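Local coordinates for protein SOSEKI 4 (Arabidopsis thaliana, PDB 6RSN) that forms polymer filaments through its DIX-like domain, locally interprets polarity cues, can influence cell division orientation, and promotes auxin signalling, at residues F79-H82 / Y86-K89; D38-L43 / G50-Y55; V26-S29 / G33-L36. The protein carries 1 engineered substitution. All blocks are in the same frame, centred on the assembly; numbering follows the deposited sequence.

Contact 1 (F79-H82 / Y86-K89); sequences FPVH and YVLK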
ATOM      1  N   PHE A  79      -6.735   0.040  -6.804  1.00 35.87           N
ATOM      2  CA  PHE A  79      -7.539  -1.103  -7.200  1.00 40.01           C
ATOM      3  C   PHE A  79      -7.098  -2.381  -6.476  1.00 46.03           C
ATOM      4  O   PHE A  79      -5.898  -2.638  -6.320  1.00 48.81           O
ATOM      5  CB  PHE A  79      -7.419  -1.265  -8.711  1.00 39.42           C
ATOM      6  CG  PHE A  79      -7.913  -0.075  -9.485  1.00 35.83           C
ATOM      7  CD1 PHE A  79      -9.272   0.101  -9.708  1.00 36.62           C
ATOM      8  CD2 PHE A  79      -7.052   0.899  -9.923  1.00 33.19           C
ATOM      9  CE1 PHE A  79      -9.704   1.189 -10.445  1.00 38.49           C
ATOM     10  CE2 PHE A  79      -7.476   1.997 -10.650  1.00 37.25           C
ATOM     11  CZ  PHE A  79      -8.827   2.126 -10.951  1.00 36.97           C
ATOM     12  N   PRO A  80      -8.050  -3.270  -6.104  1.00 52.65           N
ATOM     13  CA  PRO A  80      -7.723  -4.560  -5.485  1.00 56.53           C
ATOM     14  C   PRO A  80      -7.196  -5.583  -6.492  1.00 61.59           C
ATOM     15  O   PRO A  80      -7.395  -5.444  -7.704  1.00 55.77           O
ATOM     16  CB  PRO A  80      -9.095  -5.048  -4.995  1.00 56.32           C
ATOM     17  CG  PRO A  80     -10.040  -4.490  -6.033  1.00 57.52           C
ATOM     18  CD  PRO A  80      -9.495  -3.099  -6.302  1.00 54.86           C
ATOM     19  N   VAL A  81      -6.540  -6.621  -5.955  1.00 68.37           N
ATOM     20  CA  VAL A  81      -6.085  -7.763  -6.734  1.00 76.57           C
ATOM     21  C   VAL A  81      -6.740  -9.020  -6.155  1.00 86.04           C
ATOM     22  O   VAL A  81      -6.760  -9.207  -4.933  1.00 93.01           O
ATOM     23  CB  VAL A  81      -4.540  -7.838  -6.761  1.00 72.03           C
ATOM     24  CG1 VAL A  81      -3.935  -8.494  -5.520  1.00 69.98           C
ATOM     25  CG2 VAL A  81      -4.004  -8.462  -8.039  1.00 69.24           C
ATOM     26  N   HIS A  82      -7.288  -9.868  -7.040  1.00 88.99           N
ATOM     27  CA  HIS A  82      -8.087 -11.024  -6.654  1.00 93.34           C
ATOM     28  C   HIS A  82      -9.294 -10.572  -5.834  1.00 92.83           C
ATOM     29  O   HIS A  82      -9.976  -9.616  -6.194  1.00 92.71           O
ATOM     30  CB  HIS A  82      -7.265 -12.095  -5.908  1.00 99.89           C
ATOM     31  CG  HIS A  82      -5.895 -12.343  -6.454  1.00105.77           C
ATOM     32  ND1 HIS A  82      -4.762 -12.286  -5.655  1.00106.38           N
ATOM     33  CD2 HIS A  82      -5.463 -12.648  -7.699  1.00106.94           C
ATOM     34  CE1 HIS A  82      -3.695 -12.543  -6.387  1.00104.21           C
ATOM     35  NE2 HIS A  82      -4.098 -12.770  -7.646  1.00104.54           N
ATOM     36  N   TYR A  86      -5.997  -6.279  -1.203  1.00 40.55           N
ATOM     37  CA  TYR A  86      -5.161  -5.105  -1.416  1.00 33.89           C
ATOM     38  C   TYR A  86      -3.750  -5.455  -0.981  1.00 29.58           C
ATOM     39  O   TYR A  86      -3.534  -5.833   0.180  1.00 30.84           O
ATOM     40  CB  TYR A  86      -5.623  -3.862  -0.648  1.00 32.55           C
ATOM     41  CG  TYR A  86      -6.948  -3.310  -1.112  1.00 34.69           C
ATOM     42  CD1 TYR A  86      -7.044  -2.600  -2.298  1.00 34.65           C
ATOM     43  CD2 TYR A  86      -8.086  -3.488  -0.343  1.00 37.35           C
ATOM     44  CE1 TYR A  86      -8.243  -2.069  -2.736  1.00 37.53           C
ATOM     45  CE2 TYR A  86      -9.309  -2.985  -0.768  1.00 40.69           C
ATOM     46  CZ  TYR A  86      -9.377  -2.254  -1.948  1.00 39.68           C
ATOM     47  OH  TYR A  86     -10.574  -1.763  -2.381  1.00 41.56           O
ATOM     48  N   VAL A  87      -2.812  -5.340  -1.951  1.00 27.00           N
ATOM     49  CA  VAL A  87      -1.416  -5.693  -1.687  1.00 25.93           C
ATOM     50  C   VAL A  87      -0.584  -4.545  -2.216  1.00 25.45           C
ATOM     51  O   VAL A  87      -0.669  -4.237  -3.410  1.00 26.10           O
ATOM     52  CB  VAL A  87      -0.954  -7.011  -2.368  1.00 27.60           C
ATOM     53  CG1 VAL A  87       0.520  -7.251  -2.124  1.00 29.18           C
ATOM     54  CG2 VAL A  87      -1.758  -8.245  -1.946  1.00 29.41           C
ATOM     55  N   LEU A  88       0.225  -3.968  -1.321  1.00 23.08           N
ATOM     56  CA  LEU A  88       1.040  -2.829  -1.703  1.00 22.82           C
ATOM     57  C   LEU A  88       2.497  -3.205  -1.483  1.00 20.57           C
ATOM     58  O   LEU A  88       2.832  -4.103  -0.706  1.00 21.22           O
ATOM     59  CB  LEU A  88       0.737  -1.661  -0.756  1.00 23.83           C
ATOM     60  CG  LEU A  88      -0.724  -1.203  -0.628  1.00 29.81           C
ATOM     61  CD1 LEU A  88      -0.833   0.015   0.257  1.00 28.54           C
ATOM     62  CD2 LEU A  88      -1.423  -0.945  -1.950  1.00 30.07           C
ATOM     63  N   LYS A  89       3.372  -2.359  -2.057  1.00 20.27           N
ATOM     64  CA  LYS A  89       4.802  -2.436  -1.810  1.00 20.73           C
ATOM     65  C   LYS A  89       5.255  -1.008  -1.550  1.00 20.71           C
ATOM     66  O   LYS A  89       4.905  -0.083  -2.245  1.00 20.15           O
ATOM     67  CB  LYS A  89       5.553  -3.044  -2.982  1.00 22.92           C
ATOM     68  CG  LYS A  89       7.071  -3.164  -2.821  1.00 28.25           C
ATOM     69  CD  LYS A  89       7.592  -3.577  -4.187  1.00 35.38           C
ATOM     70  CE  LYS A  89       8.931  -4.235  -4.224  1.00 43.17           C
ATOM     71  NZ  LYS A  89       9.499  -4.021  -5.589  1.00 44.07           N
TER
HETATM   72  O   HOH W   1      -3.637  -4.375  -4.796  1.00 35.29           O
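Pro80 lies against the ring of Tyr86 where the loop after strand 77-78 turns back into strand 86-92, an interior strand of the five-stranded sheet in this ubiquitin-like DIX domain. Proline and tyrosine side chains run side by side and point the same way. Pro80 CB sits over one face of the tyrosine, 4.2 Å from the ring centroid and 26° off its normal, which makes a CH-pi contact. Its closest ring atom is CE1, 3.8 Å from CB, the methylene being displaced from the ring centre toward CE1. Tyr86 has CG placed beside its backbone N (chi1 -67°), and this brings the ring back toward Pro80 although its CB bond starts away from the loop. The backbone joins in, Pro80 N standing 3.6 Å from Tyr86 CE1. Beyond the proline, the phenol OH is hydrogen-bonded to Gln84, while Ile78 and Val6 pack on the same buried side chain. A second, looser apolar touch joins Val81 to Val87, with CG1 of the first 4.2 Å from CG2 of the second. With Val87 CG1 anti to the backbone N (chi1 176°), CG2 lies beside that N and is the branch that meets Val81. Between loop and strand, water 1 bridges the two backbones: it accepts a bond from Val87 N at 3.1 Å and probably donates to Phe79 O at 3.2 Å.

Contact 2 (D38-L43 / G50-Y55); sequences DVINRL and GMACLY
Ala52 presents its methyl group to two side chains of helix 36-47, Ile40 and Leu43, which stand three residues apart and so face the same way. The touch is purely apolar. Ile40 brings the end of its chain, with CD1 3.7 Å from Ala52 CB, and its CG2 branch reaches the same methyl at 4.1 Å; both branches meet it from the same side. In Ile40 the CG1 arm lies beside the backbone N (chi1 -60°) and folds again at chi2, which carries CD1 across to the alanine. Leu43 contributes a single methyl, CD1, shared between two partners: it lies 4.1 Å from Ala52 CB and equally 4.1 Å from SE of Met51, which is present as selenomethionine. The Met51 chain leaves the backbone extended (chi1 179°) and bends sharply at chi2 (-93°), so that the two side chains cross obliquely and SE meets CD1. With only a methyl at Ala52, the short helix approaches closely, the Ile40 and Ala52 CA atoms being 6.3 Å apart. From Ala52 the chain makes a type I turn to Tyr55 and enters strand 55-63. Trp57 of that strand packs on Ile40 and Leu43, and its indole NE1 bonds to Ala52 O. On the sheet side, helix 36-47 packs on strands 22-27, 5-13 and 86-92 through Leu43 and Val39, and Met51 of the short helix packs on strand 5-13.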
ATOM      1  N   ASP A  38      -5.716   7.055   2.404  1.00 29.68           N
ATOM      2  CA  ASP A  38      -6.356   6.320   3.506  1.00 30.93           C
ATOM      3  C   ASP A  38      -5.335   5.399   4.209  1.00 28.66           C
ATOM      4  O   ASP A  38      -5.289   5.328   5.452  1.00 26.52           O
ATOM      5  CB  ASP A  38      -7.540   5.491   3.031  1.00 33.40           C
ATOM      6  CG  ASP A  38      -8.637   6.361   2.427  1.00 37.34           C
ATOM      7  OD1 ASP A  38      -8.902   7.405   3.001  1.00 40.91           O
ATOM      8  OD2 ASP A  38      -9.202   5.991   1.391  1.00 38.76           O
ATOM      9  N   VAL A  39      -4.529   4.676   3.394  1.00 26.86           N
ATOM     10  CA  VAL A  39      -3.454   3.784   3.841  1.00 25.07           C
ATOM     11  C   VAL A  39      -2.393   4.576   4.583  1.00 23.80           C
ATOM     12  O   VAL A  39      -2.005   4.213   5.707  1.00 24.34           O
ATOM     13  CB  VAL A  39      -2.824   3.015   2.678  1.00 25.60           C
ATOM     14  CG1 VAL A  39      -1.648   2.152   3.203  1.00 25.60           C
ATOM     15  CG2 VAL A  39      -3.904   2.210   1.933  1.00 26.22           C
ATOM     16  N   ILE A  40      -1.991   5.715   4.011  1.00 22.84           N
ATOM     17  CA  ILE A  40      -0.957   6.527   4.637  1.00 24.22           C
ATOM     18  C   ILE A  40      -1.455   7.100   5.972  1.00 24.61           C
ATOM     19  O   ILE A  40      -0.739   7.114   6.976  1.00 24.88           O
ATOM     20  CB  ILE A  40      -0.497   7.645   3.685  1.00 25.26           C
ATOM     21  CG1 ILE A  40       0.081   7.095   2.374  1.00 28.73           C
ATOM     22  CG2 ILE A  40       0.478   8.563   4.402  1.00 28.09           C
ATOM     23  CD1 ILE A  40       1.202   6.164   2.520  1.00 31.31           C
ATOM     24  N   ASN A  41      -2.726   7.549   6.009  1.00 25.41           N
ATOM     25  CA  ASN A  41      -3.265   8.003   7.295  1.00 26.87           C
ATOM     26  C   ASN A  41      -3.218   6.930   8.384  1.00 25.78           C
ATOM     27  O   ASN A  41      -2.917   7.204   9.571  1.00 26.63           O
ATOM     28  CB  ASN A  41      -4.709   8.502   7.130  1.00 32.14           C
ATOM     29  CG  ASN A  41      -4.740   9.819   6.390  1.00 36.79           C
ATOM     30  OD1 ASN A  41      -3.774  10.581   6.440  1.00 41.50           O
ATOM     31  ND2 ASN A  41      -5.831  10.114   5.697  1.00 39.81           N
ATOM     32  N   ARG A  42      -3.529   5.699   8.017  1.00 25.44           N
ATOM     33  CA  ARG A  42      -3.511   4.607   8.979  1.00 24.05           C
ATOM     34  C   ARG A  42      -2.073   4.325   9.402  1.00 22.76           C
ATOM     35  O   ARG A  42      -1.801   4.065  10.581  1.00 21.84           O
ATOM     36  CB  ARG A  42      -4.149   3.356   8.362  1.00 26.87           C
ATOM     37  CG  ARG A  42      -4.101   2.096   9.235  1.00 27.15           C
ATOM     38  CD  ARG A  42      -4.770   2.488  10.544  1.00 30.47           C
ATOM     39  NE  ARG A  42      -5.130   1.261  11.260  1.00 34.28           N
ATOM     40  CZ  ARG A  42      -5.433   1.211  12.534  1.00 37.82           C
ATOM     41  NH1 ARG A  42      -5.467   2.319  13.252  1.00 38.25           N
ATOM     42  NH2 ARG A  42      -5.751   0.050  13.099  1.00 42.23           N
ATOM     43  N   LEU A  43      -1.145   4.301   8.427  1.00 21.48           N
ATOM     44  CA  LEU A  43       0.253   4.077   8.835  1.00 19.86           C
ATOM     45  C   LEU A  43       0.754   5.203   9.742  1.00 20.43           C
ATOM     46  O   LEU A  43       1.563   4.981  10.655  1.00 20.90           O
ATOM     47  CB  LEU A  43       1.152   3.975   7.587  1.00 21.01           C
ATOM     48  CG  LEU A  43       1.008   2.652   6.844  1.00 22.43           C
ATOM     49  CD1 LEU A  43       1.732   2.724   5.499  1.00 23.02           C
ATOM     50  CD2 LEU A  43       1.525   1.476   7.679  1.00 21.31           C
ATOM     51  N   GLY A  50       6.617   9.825  10.539  1.00 21.14           N
ATOM     52  CA  GLY A  50       7.882   9.691   9.842  1.00 21.66           C
ATOM     53  C   GLY A  50       8.129   8.371   9.113  1.00 21.81           C
ATOM     54  O   GLY A  50       9.230   8.198   8.559  1.00 22.74           O
HETATM   55  N   MSE A  51       7.144   7.444   9.090  1.00 18.94           N
HETATM   56  CA  MSE A  51       7.409   6.155   8.461  1.00 18.20           C
HETATM   57  C   MSE A  51       7.013   6.203   6.977  1.00 18.73           C
HETATM   58  O   MSE A  51       7.847   5.864   6.089  1.00 20.05           O
HETATM   59  CB  MSE A  51       6.643   5.077   9.262  1.00 20.62           C
HETATM   60  CG  MSE A  51       6.820   3.660   8.685  1.00 20.65           C
HETATM   61 SE   MSE A  51       5.351   3.208   7.406  1.00 27.27          SE
HETATM   62  CE  MSE A  51       5.917   1.355   6.957  1.00 26.87           C
ATOM     63  N   ALA A  52       5.727   6.484   6.640  1.00 18.24           N
ATOM     64  CA  ALA A  52       5.286   6.167   5.270  1.00 18.20           C
ATOM     65  C   ALA A  52       5.989   7.053   4.240  1.00 20.48           C
ATOM     66  O   ALA A  52       6.163   6.619   3.118  1.00 19.51           O
ATOM     67  CB  ALA A  52       3.807   6.292   5.142  1.00 20.29           C
ATOM     68  N   CYS A  53       6.458   8.231   4.662  1.00 20.53           N
ATOM     69  CA  CYS A  53       7.139   9.134   3.753  1.00 20.69           C
ATOM     70  C   CYS A  53       8.536   8.624   3.429  1.00 19.69           C
ATOM     71  O   CYS A  53       9.123   9.230   2.473  1.00 21.27           O
ATOM     72  CB  CYS A  53       7.278  10.556   4.332  1.00 21.77           C
ATOM     73  SG  CYS A  53       8.038  10.563   5.990  1.00 25.78           S
ATOM     74  N   LEU A  54       9.015   7.529   4.048  1.00 18.80           N
ATOM     75  CA  LEU A  54      10.338   6.983   3.672  1.00 19.47           C
ATOM     76  C   LEU A  54      10.248   6.080   2.431  1.00 17.58           C
ATOM     77  O   LEU A  54      11.271   5.592   1.946  1.00 18.70           O
ATOM     78  CB  LEU A  54      10.896   6.180   4.851  1.00 20.43           C
ATOM     79  CG  LEU A  54      11.192   6.965   6.131  1.00 22.01           C
ATOM     80  CD1 LEU A  54      11.513   5.942   7.194  1.00 23.22           C
ATOM     81  CD2 LEU A  54      12.401   7.861   5.903  1.00 23.70           C
ATOM     82  N   TYR A  55       9.031   5.833   1.935  1.00 18.03           N
ATOM     83  CA  TYR A  55       8.798   4.821   0.917  1.00 18.18           C
ATOM     84  C   TYR A  55       7.996   5.411  -0.231  1.00 18.43           C
ATOM     85  O   TYR A  55       7.141   6.297  -0.041  1.00 19.93           O
ATOM     86  CB  TYR A  55       7.971   3.666   1.484  1.00 18.28           C
ATOM     87  CG  TYR A  55       8.731   2.973   2.570  1.00 17.72           C
ATOM     88  CD1 TYR A  55       9.724   2.046   2.281  1.00 19.86           C
ATOM     89  CD2 TYR A  55       8.480   3.318   3.889  1.00 19.90           C
ATOM     90  CE1 TYR A  55      10.412   1.423   3.303  1.00 20.21           C
ATOM     91  CE2 TYR A  55       9.165   2.714   4.931  1.00 21.96           C
ATOM     92  CZ  TYR A  55      10.158   1.796   4.626  1.00 22.12           C
ATOM     93  OH  TYR A  55      10.879   1.294   5.670  1.00 24.59           O
TER

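Contact 3 (V26-S29 / G33-L36); sequences VPLS and GLYL
The peptide group joining Gly33 to Leu34 has the CD2 methyl of Leu28 above its plane, displaced past the oxygen toward Leu34 CA and 3.7 Å from Gly33 O. The other flat group, the ring of Tyr35, is engaged outside the pair: Phe77 meets it edge-to-face and Lys37 forms a cation-pi contact with it. These residues belong to the connection between strand 22-27, the second strand of the opening hairpin in this ubiquitin-like fold, and helix 36-47. Leu28 and Leu34 carry the packing. With Leu28 CG beside its backbone N (chi1 -89°), CD2 reaches the Gly33-Leu34 backbone and also comes within 3.7 Å of Leu34 CA. Leu34 is held the other way, CG opposite its backbone N (chi1 174°), and this brings CD1 to both Val26 and Leu28. Val26 crosses it at about a right angle. Val6 and Val8 of strand 5-13 support Leu28 and Val26 respectively, while Val39 of the helix packs on Leu34, so the cluster joins the sheet to the start of the helix. Polar bonds secure that start: Tyr35 occupies the N-cap position, and the carboxylate of Asp38 accepts a bond from Tyr35 N and, through its other oxygen, pairs with Ser29 OG. At the centre of the cluster, Leu34 CD1 is 3.8 Å from Val26 CG1 and likewise 3.8 Å from Leu28 CD2.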
ATOM      1  N   VAL A  26      -7.455  -0.886   7.368  1.00 29.84           N
ATOM      2  CA  VAL A  26      -7.483   0.524   7.010  1.00 32.06           C
ATOM      3  C   VAL A  26      -8.912   1.073   7.005  1.00 34.82           C
ATOM      4  O   VAL A  26      -9.736   0.618   6.216  1.00 37.84           O
ATOM      5  CB  VAL A  26      -6.783   0.760   5.667  1.00 29.97           C
ATOM      6  CG1 VAL A  26      -6.932   2.217   5.235  1.00 32.25           C
ATOM      7  CG2 VAL A  26      -5.306   0.375   5.812  1.00 30.24           C
ATOM      8  N   PRO A  27      -9.227   2.108   7.819  1.00 36.28           N
ATOM      9  CA  PRO A  27     -10.528   2.784   7.704  1.00 40.39           C
ATOM     10  C   PRO A  27     -10.678   3.514   6.367  1.00 41.06           C
ATOM     11  O   PRO A  27      -9.777   4.257   5.956  1.00 40.65           O
ATOM     12  CB  PRO A  27     -10.594   3.735   8.919  1.00 40.15           C
ATOM     13  CG  PRO A  27      -9.528   3.190   9.871  1.00 36.92           C
ATOM     14  CD  PRO A  27      -8.444   2.595   8.977  1.00 36.37           C
ATOM     15  N   LEU A  28     -11.811   3.271   5.699  1.00 47.73           N
ATOM     16  CA  LEU A  28     -12.204   3.873   4.428  1.00 50.74           C
ATOM     17  C   LEU A  28     -12.809   5.259   4.641  1.00 53.95           C
ATOM     18  O   LEU A  28     -13.553   5.499   5.594  1.00 59.11           O
ATOM     19  CB  LEU A  28     -13.257   2.985   3.769  1.00 53.93           C
ATOM     20  CG  LEU A  28     -12.708   1.883   2.875  1.00 55.45           C
ATOM     21  CD1 LEU A  28     -13.742   1.438   1.856  1.00 60.70           C
ATOM     22  CD2 LEU A  28     -11.441   2.349   2.188  1.00 53.28           C
ATOM     23  N   SER A  29     -12.478   6.169   3.725  1.00 53.35           N
ATOM     24  CA  SER A  29     -13.035   7.507   3.694  1.00 55.73           C
ATOM     25  C   SER A  29     -14.269   7.521   2.787  1.00 59.16           C
ATOM     26  O   SER A  29     -15.267   8.164   3.123  1.00 59.64           O
ATOM     27  CB  SER A  29     -11.983   8.519   3.268  1.00 54.87           C
ATOM     28  OG  SER A  29     -11.287   8.090   2.095  1.00 59.50           O
ATOM     29  N   GLY A  33     -14.206   2.475  -2.379  1.00 48.01           N
ATOM     30  CA  GLY A  33     -12.824   2.595  -2.802  1.00 44.52           C
ATOM     31  C   GLY A  33     -11.854   3.097  -1.731  1.00 40.54           C
ATOM     32  O   GLY A  33     -12.054   4.070  -0.996  1.00 41.68           O
ATOM     33  N   LEU A  34     -10.672   2.512  -1.827  1.00 38.24           N
ATOM     34  CA  LEU A  34      -9.545   2.881  -0.987  1.00 34.19           C
ATOM     35  C   LEU A  34      -8.609   3.800  -1.768  1.00 32.13           C
ATOM     36  O   LEU A  34      -8.381   3.549  -2.960  1.00 34.88           O
ATOM     37  CB  LEU A  34      -8.840   1.562  -0.719  1.00 31.59           C
ATOM     38  CG  LEU A  34      -7.515   1.689   0.052  1.00 30.70           C
ATOM     39  CD1 LEU A  34      -7.717   2.132   1.483  1.00 32.66           C
ATOM     40  CD2 LEU A  34      -6.774   0.390  -0.061  1.00 29.44           C
ATOM     41  N   TYR A  35      -8.119   4.862  -1.108  1.00 31.29           N
ATOM     42  CA  TYR A  35      -7.133   5.762  -1.705  1.00 30.18           C
ATOM     43  C   TYR A  35      -5.815   5.625  -0.948  1.00 28.67           C
ATOM     44  O   TYR A  35      -5.812   5.284   0.245  1.00 29.15           O
ATOM     45  CB  TYR A  35      -7.604   7.216  -1.631  1.00 32.14           C
ATOM     46  CG  TYR A  35      -8.813   7.449  -2.520  1.00 34.64           C
ATOM     47  CD1 TYR A  35     -10.062   6.977  -2.176  1.00 36.20           C
ATOM     48  CD2 TYR A  35      -8.667   8.074  -3.744  1.00 34.78           C
ATOM     49  CE1 TYR A  35     -11.167   7.161  -3.006  1.00 38.10           C
ATOM     50  CE2 TYR A  35      -9.765   8.302  -4.565  1.00 38.13           C
ATOM     51  CZ  TYR A  35     -11.005   7.830  -4.208  1.00 37.49           C
ATOM     52  OH  TYR A  35     -12.011   8.100  -5.104  1.00 40.00           O
ATOM     53  N   LEU A  36      -4.736   5.972  -1.652  1.00 26.77           N
ATOM     54  CA  LEU A  36      -3.453   5.799  -0.977  1.00 27.42           C
ATOM     55  C   LEU A  36      -3.415   6.625   0.317  1.00 28.64           C
ATOM     56  O   LEU A  36      -2.872   6.186   1.344  1.00 25.55           O
ATOM     57  CB  LEU A  36      -2.266   6.108  -1.916  1.00 26.00           C
ATOM     58  CG  LEU A  36      -0.912   6.086  -1.180  1.00 25.36           C
ATOM     59  CD1 LEU A  36      -0.533   4.650  -0.719  1.00 24.90           C
ATOM     60  CD2 LEU A  36       0.260   6.535  -2.092  1.00 27.89           C
TER

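Contacts 2 and 3 are buried, whereas contact 1 is only partly so, its loop side reaching the surface. Contacts 1 and 3 reach the same sheet, and contact 2 lies on helix 36-47. Both of the others touch contact 1: Val39 CG1 of contact 2 meets Leu88 CD1 at 3.7 Å, and Leu34 CD2 of contact 3 meets Tyr86 CD1 at 3.7 Å. Between contacts 2 and 3 the helix backbone also packs on the strand, Asp38 O lying 3.5 Å from Val26 CG1. Chemistry follows place: contact 2 is aliphatic between helices, contact 3 adds backbone atoms, and contact 1 combines an aromatic face with a bridging water.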